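Local coordinates for protein major pepsin inhibitor PI-3 (Ascaris suum, PDB 1F32) that inhibits the aspartic protease pepsin, as a protein secreted by the parasitic nematode Ascaris, at residues A[3-8]-A[73-78]; A[102-107]-A[143-148]. All blocks are in the same frame, centred on the assembly; numbering follows the deposited sequence.

Contact 1 of 2, residues A[3-8]-A[73-78]; sequences LFSMST and MFNFVG
Ser5 and Ser7 pair with Asn75 and Met73 as antiparallel hydrogen-bonded pairs, with Met6 and Phe74 forming the non-hydrogen-bonded pair between them, and the strand axes run at 166° to each other. Asn75 N gives the straightest of the four backbone bonds, reaching Ser5 O at 2.8 Å. The same two residues are tied again on the sheet face they share with Ser7 and Met73. There Asn75 ND2 donates to Ser5 OG at 2.8 Å, with the hydroxyl oxygen close to the amide plane. Ser5 OG stands between its own N and carbonyl carbon (chi1 77°), which swings it toward the neighbouring strand to meet that amide. The amide oxygen, Asn75 OD1, bonds to Ser80 OG, and the two bonds together fix the rotation of the group. The pair lies at one border of the five-stranded antiparallel sheet: strand 5-8 is outermost within this chain, an edge consistent with the pairing of the inhibitor's N-terminal strand with the flap strand of pepsin. On the opposite face, toward helix 98-116, Phe4 and Phe74 lie side by side, and Phe74 CD1 comes to the edge of the Phe4 ring, 3.9 Å from Phe4 CZ. Phe4 and Phe76 point the same way too, their planes turned 34° apart and Phe4 CE1 3.8 Å from Phe76 CE1. Met6 CB rests against Phe74 CD1. Beyond the regular strand pairing, a water bridges the backbones, donating to Leu3 O and accepting from Val77 N, while Leu3 CB touches Val77 CG2 at 3.9 Å.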
ATOM      1  N   LEU A   3     -16.952  -4.749   1.476  1.00 37.40           N
ATOM      2  CA  LEU A   3     -16.553  -4.358   0.130  1.00 34.37           C
ATOM      3  C   LEU A   3     -15.599  -3.172   0.163  1.00 30.93           C
ATOM      4  O   LEU A   3     -15.192  -2.646  -0.872  1.00 27.30           O
ATOM      5  CB  LEU A   3     -17.792  -4.033  -0.705  1.00 38.14           C
ATOM      6  CG  LEU A   3     -18.723  -2.878  -0.336  1.00 38.90           C
ATOM      7  CD1 LEU A   3     -19.995  -3.027  -1.165  1.00 40.52           C
ATOM      8  CD2 LEU A   3     -19.071  -2.891   1.141  1.00 40.90           C
ATOM      9  N   PHE A   4     -15.220  -2.774   1.369  1.00 27.53           N
ATOM     10  CA  PHE A   4     -14.323  -1.642   1.526  1.00 26.91           C
ATOM     11  C   PHE A   4     -13.595  -1.686   2.861  1.00 26.96           C
ATOM     12  O   PHE A   4     -14.142  -2.137   3.874  1.00 25.88           O
ATOM     13  CB  PHE A   4     -15.141  -0.351   1.424  1.00 27.03           C
ATOM     14  CG  PHE A   4     -14.350   0.901   1.664  1.00 26.28           C
ATOM     15  CD1 PHE A   4     -13.404   1.330   0.740  1.00 27.24           C
ATOM     16  CD2 PHE A   4     -14.567   1.661   2.809  1.00 27.16           C
ATOM     17  CE1 PHE A   4     -12.684   2.505   0.951  1.00 27.26           C
ATOM     18  CE2 PHE A   4     -13.856   2.835   3.033  1.00 25.28           C
ATOM     19  CZ  PHE A   4     -12.914   3.261   2.106  1.00 28.09           C
ATOM     20  N   SER A   5     -12.340  -1.249   2.842  1.00 24.26           N
ATOM     21  CA  SER A   5     -11.547  -1.158   4.051  1.00 25.70           C
ATOM     22  C   SER A   5     -10.536  -0.061   3.766  1.00 24.93           C
ATOM     23  O   SER A   5     -10.147   0.158   2.609  1.00 22.27           O
ATOM     24  CB  SER A   5     -10.836  -2.481   4.381  1.00 26.46           C
ATOM     25  OG  SER A   5      -9.700  -2.686   3.561  1.00 30.42           O
ATOM     26  N   MET A   6     -10.142   0.654   4.810  1.00 24.78           N
ATOM     27  CA  MET A   6      -9.173   1.726   4.657  1.00 27.35           C
ATOM     28  C   MET A   6      -8.238   1.762   5.853  1.00 27.13           C
ATOM     29  O   MET A   6      -8.618   1.385   6.961  1.00 29.44           O
ATOM     30  CB  MET A   6      -9.881   3.081   4.534  1.00 28.53           C
ATOM     31  CG  MET A   6     -10.516   3.568   5.834  1.00 33.96           C
ATOM     32  SD  MET A   6     -11.273   5.200   5.664  1.00 39.88           S
ATOM     33  CE  MET A   6     -13.008   4.785   5.886  1.00 41.09           C
ATOM     34  N   SER A   7      -7.018   2.228   5.631  1.00 28.47           N
ATOM     35  CA  SER A   7      -6.049   2.324   6.715  1.00 29.14           C
ATOM     36  C   SER A   7      -5.011   3.410   6.465  1.00 28.78           C
ATOM     37  O   SER A   7      -4.872   3.930   5.354  1.00 27.57           O
ATOM     38  CB  SER A   7      -5.352   0.979   6.929  1.00 29.66           C
ATOM     39  OG  SER A   7      -4.835   0.474   5.710  1.00 31.90           O
ATOM     40  N   THR A   8      -4.300   3.771   7.523  1.00 28.23           N
ATOM     41  CA  THR A   8      -3.265   4.780   7.429  1.00 28.94           C
ATOM     42  C   THR A   8      -1.965   4.126   7.865  1.00 26.55           C
ATOM     43  O   THR A   8      -1.973   3.227   8.696  1.00 27.65           O
ATOM     44  CB  THR A   8      -3.585   5.988   8.341  1.00 29.87           C
ATOM     45  OG1 THR A   8      -4.737   6.671   7.829  1.00 32.43           O
ATOM     46  CG2 THR A   8      -2.411   6.949   8.383  1.00 31.69           C
ATOM     47  N   MET A  73      -4.382   3.978   2.534  1.00 20.37           N
ATOM     48  CA  MET A  73      -4.644   2.846   1.669  1.00 17.58           C
ATOM     49  C   MET A  73      -6.149   2.658   1.643  1.00 18.52           C
ATOM     50  O   MET A  73      -6.825   2.840   2.663  1.00 20.43           O
ATOM     51  CB  MET A  73      -3.956   1.594   2.227  1.00 18.80           C
ATOM     52  CG  MET A  73      -4.205   0.322   1.434  1.00 19.25           C
ATOM     53  SD  MET A  73      -3.108  -0.952   2.064  1.00 24.75           S
ATOM     54  CE  MET A  73      -3.323  -2.209   0.858  1.00 16.10           C
ATOM     55  N   PHE A  74      -6.669   2.307   0.472  1.00 17.70           N
ATOM     56  CA  PHE A  74      -8.092   2.063   0.289  1.00 19.08           C
ATOM     57  C   PHE A  74      -8.190   0.736  -0.466  1.00 19.35           C
ATOM     58  O   PHE A  74      -7.559   0.551  -1.510  1.00 19.86           O
ATOM     59  CB  PHE A  74      -8.733   3.175  -0.544  1.00 17.46           C
ATOM     60  CG  PHE A  74      -8.695   4.541   0.105  1.00 20.11           C
ATOM     61  CD1 PHE A  74      -9.487   4.827   1.218  1.00 21.34           C
ATOM     62  CD2 PHE A  74      -7.897   5.548  -0.428  1.00 21.07           C
ATOM     63  CE1 PHE A  74      -9.485   6.110   1.793  1.00 22.59           C
ATOM     64  CE2 PHE A  74      -7.884   6.833   0.136  1.00 23.03           C
ATOM     65  CZ  PHE A  74      -8.685   7.109   1.250  1.00 23.18           C
ATOM     66  N   ASN A  75      -8.973  -0.185   0.073  1.00 20.02           N
ATOM     67  CA  ASN A  75      -9.134  -1.494  -0.541  1.00 20.45           C
ATOM     68  C   ASN A  75     -10.562  -1.709  -1.022  1.00 21.47           C
ATOM     69  O   ASN A  75     -11.499  -1.671  -0.229  1.00 21.40           O
ATOM     70  CB  ASN A  75      -8.740  -2.553   0.470  1.00 21.77           C
ATOM     71  CG  ASN A  75      -7.345  -2.332   1.000  1.00 22.89           C
ATOM     72  OD1 ASN A  75      -6.377  -2.380   0.245  1.00 25.47           O
ATOM     73  ND2 ASN A  75      -7.235  -2.058   2.297  1.00 22.77           N
ATOM     74  N   PHE A  76     -10.712  -1.930  -2.329  1.00 18.93           N
ATOM     75  CA  PHE A  76     -12.017  -2.139  -2.947  1.00 20.03           C
ATOM     76  C   PHE A  76     -12.083  -3.561  -3.480  1.00 18.98           C
ATOM     77  O   PHE A  76     -11.104  -4.291  -3.421  1.00 18.52           O
ATOM     78  CB  PHE A  76     -12.203  -1.192  -4.131  1.00 18.19           C
ATOM     79  CG  PHE A  76     -11.935   0.250  -3.807  1.00 19.96           C
ATOM     80  CD1 PHE A  76     -12.896   1.027  -3.168  1.00 20.07           C
ATOM     81  CD2 PHE A  76     -10.707   0.818  -4.116  1.00 17.54           C
ATOM     82  CE1 PHE A  76     -12.623   2.362  -2.838  1.00 18.64           C
ATOM     83  CE2 PHE A  76     -10.426   2.137  -3.796  1.00 19.57           C
ATOM     84  CZ  PHE A  76     -11.387   2.915  -3.154  1.00 18.82           C
ATOM     85  N   VAL A  77     -13.249  -3.939  -3.995  1.00 19.38           N
ATOM     86  CA  VAL A  77     -13.415  -5.258  -4.582  1.00 20.50           C
ATOM     87  C   VAL A  77     -12.760  -5.180  -5.951  1.00 20.40           C
ATOM     88  O   VAL A  77     -13.240  -4.470  -6.842  1.00 18.16           O
ATOM     89  CB  VAL A  77     -14.902  -5.627  -4.766  1.00 20.96           C
ATOM     90  CG1 VAL A  77     -15.017  -6.919  -5.580  1.00 22.08           C
ATOM     91  CG2 VAL A  77     -15.564  -5.794  -3.417  1.00 21.37           C
ATOM     92  N   GLY A  78     -11.643  -5.880  -6.108  1.00 20.03           N
ATOM     93  CA  GLY A  78     -10.967  -5.876  -7.390  1.00 21.79           C
ATOM     94  C   GLY A  78      -9.673  -5.092  -7.422  1.00 21.08           C
ATOM     95  O   GLY A  78      -8.828  -5.333  -8.287  1.00 19.54           O
TER
HETATM   96  O   HOH W   1     -15.548  -2.183  -3.609  1.00 18.88           O

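Contact 2 of 2, residues A[102-107]-A[143-148]; sequences AEVQTF and PSFCTV
Glu103 OE1 accepts a hydrogen bond from Ser144 N at 2.8 Å, arriving on the syn side of the carboxylate but 33° out of its plane. Ser144 opens a short 3-10 turn, closed within the segment by Cys146 N bonding to Pro143 O, and this turn docks the C-terminal tail on helix 98-116, the helix that packs against the five-stranded sheet. An acid beside the first N-H of such a turn is probably favoured in its ionised form. Ser144 OG also lies near Glu103 OE2, but the modelled separation is so short that the position of the hydroxyl is doubtful. Glu103 reaches across with its chain extended beyond CG, and its CB meanwhile lies 3.9 Å from Phe145 CE2, so that one side chain serves both the polar and the apolar part of the contact. A chi1 of 58° folds the Phe145 ring back against its own segment, beneath Pro143 CB. That carbon sits over the ring centre, 3.4 Å above the plane, while Val104 CG2 approaches the ring edge in plane, 3.7 Å from Phe145 CZ. Cys146 adds a covalent tie, its disulfide to Cys79 joining the turn to strand 79-82. Farther along the helix Phe107 and Pro143 meet at a slant, Phe107 CD2 resting 3.7 Å from Pro143 CD, the ring carbon bonded to the proline nitrogen.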
ATOM      1  N   ALA A 102     -11.504  11.384  -7.574  1.00 24.73           N
ATOM      2  CA  ALA A 102     -12.918  11.721  -7.550  1.00 25.06           C
ATOM      3  C   ALA A 102     -13.734  10.447  -7.379  1.00 22.65           C
ATOM      4  O   ALA A 102     -14.723  10.432  -6.652  1.00 20.78           O
ATOM      5  CB  ALA A 102     -13.308  12.435  -8.834  1.00 25.66           C
ATOM      6  N   GLU A 103     -13.311   9.366  -8.028  1.00 21.32           N
ATOM      7  CA  GLU A 103     -14.047   8.122  -7.900  1.00 21.14           C
ATOM      8  C   GLU A 103     -13.929   7.554  -6.496  1.00 19.23           C
ATOM      9  O   GLU A 103     -14.876   6.938  -6.003  1.00 17.80           O
ATOM     10  CB  GLU A 103     -13.558   7.082  -8.899  1.00 21.24           C
ATOM     11  CG  GLU A 103     -13.986   7.338 -10.318  1.00 27.09           C
ATOM     12  CD  GLU A 103     -14.036   6.058 -11.105  1.00 28.96           C
ATOM     13  OE1 GLU A 103     -15.049   5.328 -10.996  1.00 33.93           O
ATOM     14  OE2 GLU A 103     -13.054   5.776 -11.813  1.00 30.47           O
ATOM     15  N   VAL A 104     -12.769   7.756  -5.870  1.00 18.16           N
ATOM     16  CA  VAL A 104     -12.549   7.268  -4.514  1.00 19.53           C
ATOM     17  C   VAL A 104     -13.513   7.969  -3.565  1.00 19.96           C
ATOM     18  O   VAL A 104     -14.154   7.327  -2.747  1.00 19.13           O
ATOM     19  CB  VAL A 104     -11.100   7.532  -4.034  1.00 17.90           C
ATOM     20  CG1 VAL A 104     -10.977   7.207  -2.551  1.00 19.03           C
ATOM     21  CG2 VAL A 104     -10.125   6.678  -4.839  1.00 18.16           C
ATOM     22  N   GLN A 105     -13.623   9.290  -3.674  1.00 19.05           N
ATOM     23  CA  GLN A 105     -14.530  10.010  -2.786  1.00 21.10           C
ATOM     24  C   GLN A 105     -15.998   9.664  -3.066  1.00 20.00           C
ATOM     25  O   GLN A 105     -16.804   9.581  -2.138  1.00 21.70           O
ATOM     26  CB  GLN A 105     -14.274  11.517  -2.902  1.00 21.37           C
ATOM     27  CG  GLN A 105     -13.979  12.220  -1.564  1.00 24.24           C
ATOM     28  CD  GLN A 105     -13.362  11.316  -0.495  1.00 20.13           C
ATOM     29  OE1 GLN A 105     -12.257  10.798  -0.645  1.00 21.08           O
ATOM     30  NE2 GLN A 105     -14.087  11.138   0.597  1.00 21.81           N
ATOM     31  N   THR A 106     -16.348   9.448  -4.331  1.00 20.70           N
ATOM     32  CA  THR A 106     -17.722   9.082  -4.667  1.00 19.91           C
ATOM     33  C   THR A 106     -18.009   7.735  -4.029  1.00 19.59           C
ATOM     34  O   THR A 106     -19.075   7.516  -3.480  1.00 18.13           O
ATOM     35  CB  THR A 106     -17.945   8.959  -6.189  1.00 19.81           C
ATOM     36  OG1 THR A 106     -17.864  10.252  -6.790  1.00 18.78           O
ATOM     37  CG2 THR A 106     -19.338   8.354  -6.492  1.00 19.04           C
ATOM     38  N   PHE A 107     -17.044   6.822  -4.093  1.00 20.03           N
ATOM     39  CA  PHE A 107     -17.257   5.511  -3.501  1.00 18.51           C
ATOM     40  C   PHE A 107     -17.392   5.608  -1.990  1.00 17.24           C
ATOM     41  O   PHE A 107     -18.279   4.999  -1.409  1.00 18.06           O
ATOM     42  CB  PHE A 107     -16.117   4.547  -3.860  1.00 17.35           C
ATOM     43  CG  PHE A 107     -16.317   3.154  -3.321  1.00 19.01           C
ATOM     44  CD1 PHE A 107     -15.953   2.835  -2.011  1.00 18.43           C
ATOM     45  CD2 PHE A 107     -16.905   2.170  -4.115  1.00 19.98           C
ATOM     46  CE1 PHE A 107     -16.170   1.559  -1.494  1.00 18.57           C
ATOM     47  CE2 PHE A 107     -17.132   0.879  -3.606  1.00 19.79           C
ATOM     48  CZ  PHE A 107     -16.765   0.575  -2.302  1.00 18.32           C
ATOM     49  N   PRO A 143     -14.829   1.429  -7.699  1.00 17.65           N
ATOM     50  CA  PRO A 143     -14.434   2.507  -8.607  1.00 18.73           C
ATOM     51  C   PRO A 143     -14.151   1.900  -9.974  1.00 19.51           C
ATOM     52  O   PRO A 143     -13.637   0.781 -10.064  1.00 19.59           O
ATOM     53  CB  PRO A 143     -13.178   3.079  -7.947  1.00 17.60           C
ATOM     54  CG  PRO A 143     -13.459   2.886  -6.484  1.00 16.20           C
ATOM     55  CD  PRO A 143     -14.077   1.482  -6.432  1.00 15.62           C
ATOM     56  N   SER A 144     -14.483   2.627 -11.033  1.00 20.43           N
ATOM     57  CA  SER A 144     -14.269   2.103 -12.376  1.00 24.55           C
ATOM     58  C   SER A 144     -12.807   1.781 -12.659  1.00 24.87           C
ATOM     59  O   SER A 144     -12.511   0.898 -13.461  1.00 24.29           O
ATOM     60  CB  SER A 144     -14.802   3.083 -13.428  1.00 26.98           C
ATOM     61  OG  SER A 144     -14.095   4.310 -13.392  1.00 28.70           O
ATOM     62  N   PHE A 145     -11.889   2.473 -11.988  1.00 25.25           N
ATOM     63  CA  PHE A 145     -10.481   2.208 -12.227  1.00 24.10           C
ATOM     64  C   PHE A 145     -10.021   0.836 -11.736  1.00 23.68           C
ATOM     65  O   PHE A 145      -8.902   0.413 -12.024  1.00 24.55           O
ATOM     66  CB  PHE A 145      -9.599   3.328 -11.647  1.00 24.32           C
ATOM     67  CG  PHE A 145      -9.760   3.561 -10.162  1.00 24.43           C
ATOM     68  CD1 PHE A 145      -9.466   2.564  -9.241  1.00 22.25           C
ATOM     69  CD2 PHE A 145     -10.144   4.812  -9.691  1.00 23.14           C
ATOM     70  CE1 PHE A 145      -9.548   2.804  -7.870  1.00 22.50           C
ATOM     71  CE2 PHE A 145     -10.227   5.067  -8.326  1.00 23.67           C
ATOM     72  CZ  PHE A 145      -9.928   4.061  -7.412  1.00 22.78           C
ATOM     73  N   CYS A 146     -10.881   0.133 -11.008  1.00 22.65           N
ATOM     74  CA  CYS A 146     -10.537  -1.196 -10.528  1.00 22.76           C
ATOM     75  C   CYS A 146     -10.602  -2.213 -11.672  1.00 25.46           C
ATOM     76  O   CYS A 146     -10.165  -3.345 -11.519  1.00 23.95           O
ATOM     77  CB  CYS A 146     -11.496  -1.631  -9.426  1.00 25.37           C
ATOM     78  SG  CYS A 146     -11.072  -1.213  -7.696  1.00 23.02           S
ATOM     79  N   THR A 147     -11.147  -1.797 -12.812  1.00 25.90           N
ATOM     80  CA  THR A 147     -11.269  -2.677 -13.977  1.00 30.39           C
ATOM     81  C   THR A 147     -10.247  -2.403 -15.089  1.00 32.81           C
ATOM     82  O   THR A 147     -10.110  -1.275 -15.557  1.00 33.37           O
ATOM     83  CB  THR A 147     -12.686  -2.590 -14.584  1.00 27.79           C
ATOM     84  OG1 THR A 147     -13.637  -3.047 -13.615  1.00 25.52           O
ATOM     85  CG2 THR A 147     -12.793  -3.466 -15.846  1.00 29.45           C
ATOM     86  N   VAL A 148      -9.541  -3.458 -15.498  1.00 36.71           N
ATOM     87  CA  VAL A 148      -8.520  -3.404 -16.553  1.00 39.29           C
ATOM     88  C   VAL A 148      -7.336  -2.485 -16.243  1.00 41.77           C
ATOM     89  O   VAL A 148      -7.447  -1.535 -15.461  1.00 44.80           O
ATOM     90  CB  VAL A 148      -9.139  -2.998 -17.930  1.00 39.63           C
ATOM     91  CG1 VAL A 148      -8.828  -1.540 -18.257  1.00 40.38           C
ATOM     92  CG2 VAL A 148      -8.609  -3.916 -19.024  1.00 41.43           C
TER

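How the contacts relate
From the N terminus, the chain lays down strand 5-8, passes through the three-stranded sheet and helix 35-52, and returns with strand 72-76 to close the long loop of contact 1. It then runs through the remaining strands of the five-stranded sheet into helix 98-116, where contact 2 opens; this second loop includes the unmodelled residues 118-137 and closes at the C-terminal tail. The two loops follow in series, neither nested nor crossed. They nonetheless meet in space, with centres about 11 Å apart: Phe4 and Phe76 of contact 1 pack on Phe107, and Phe76 also touches Pro143 and Cys146, uniting sheet, helix and tail.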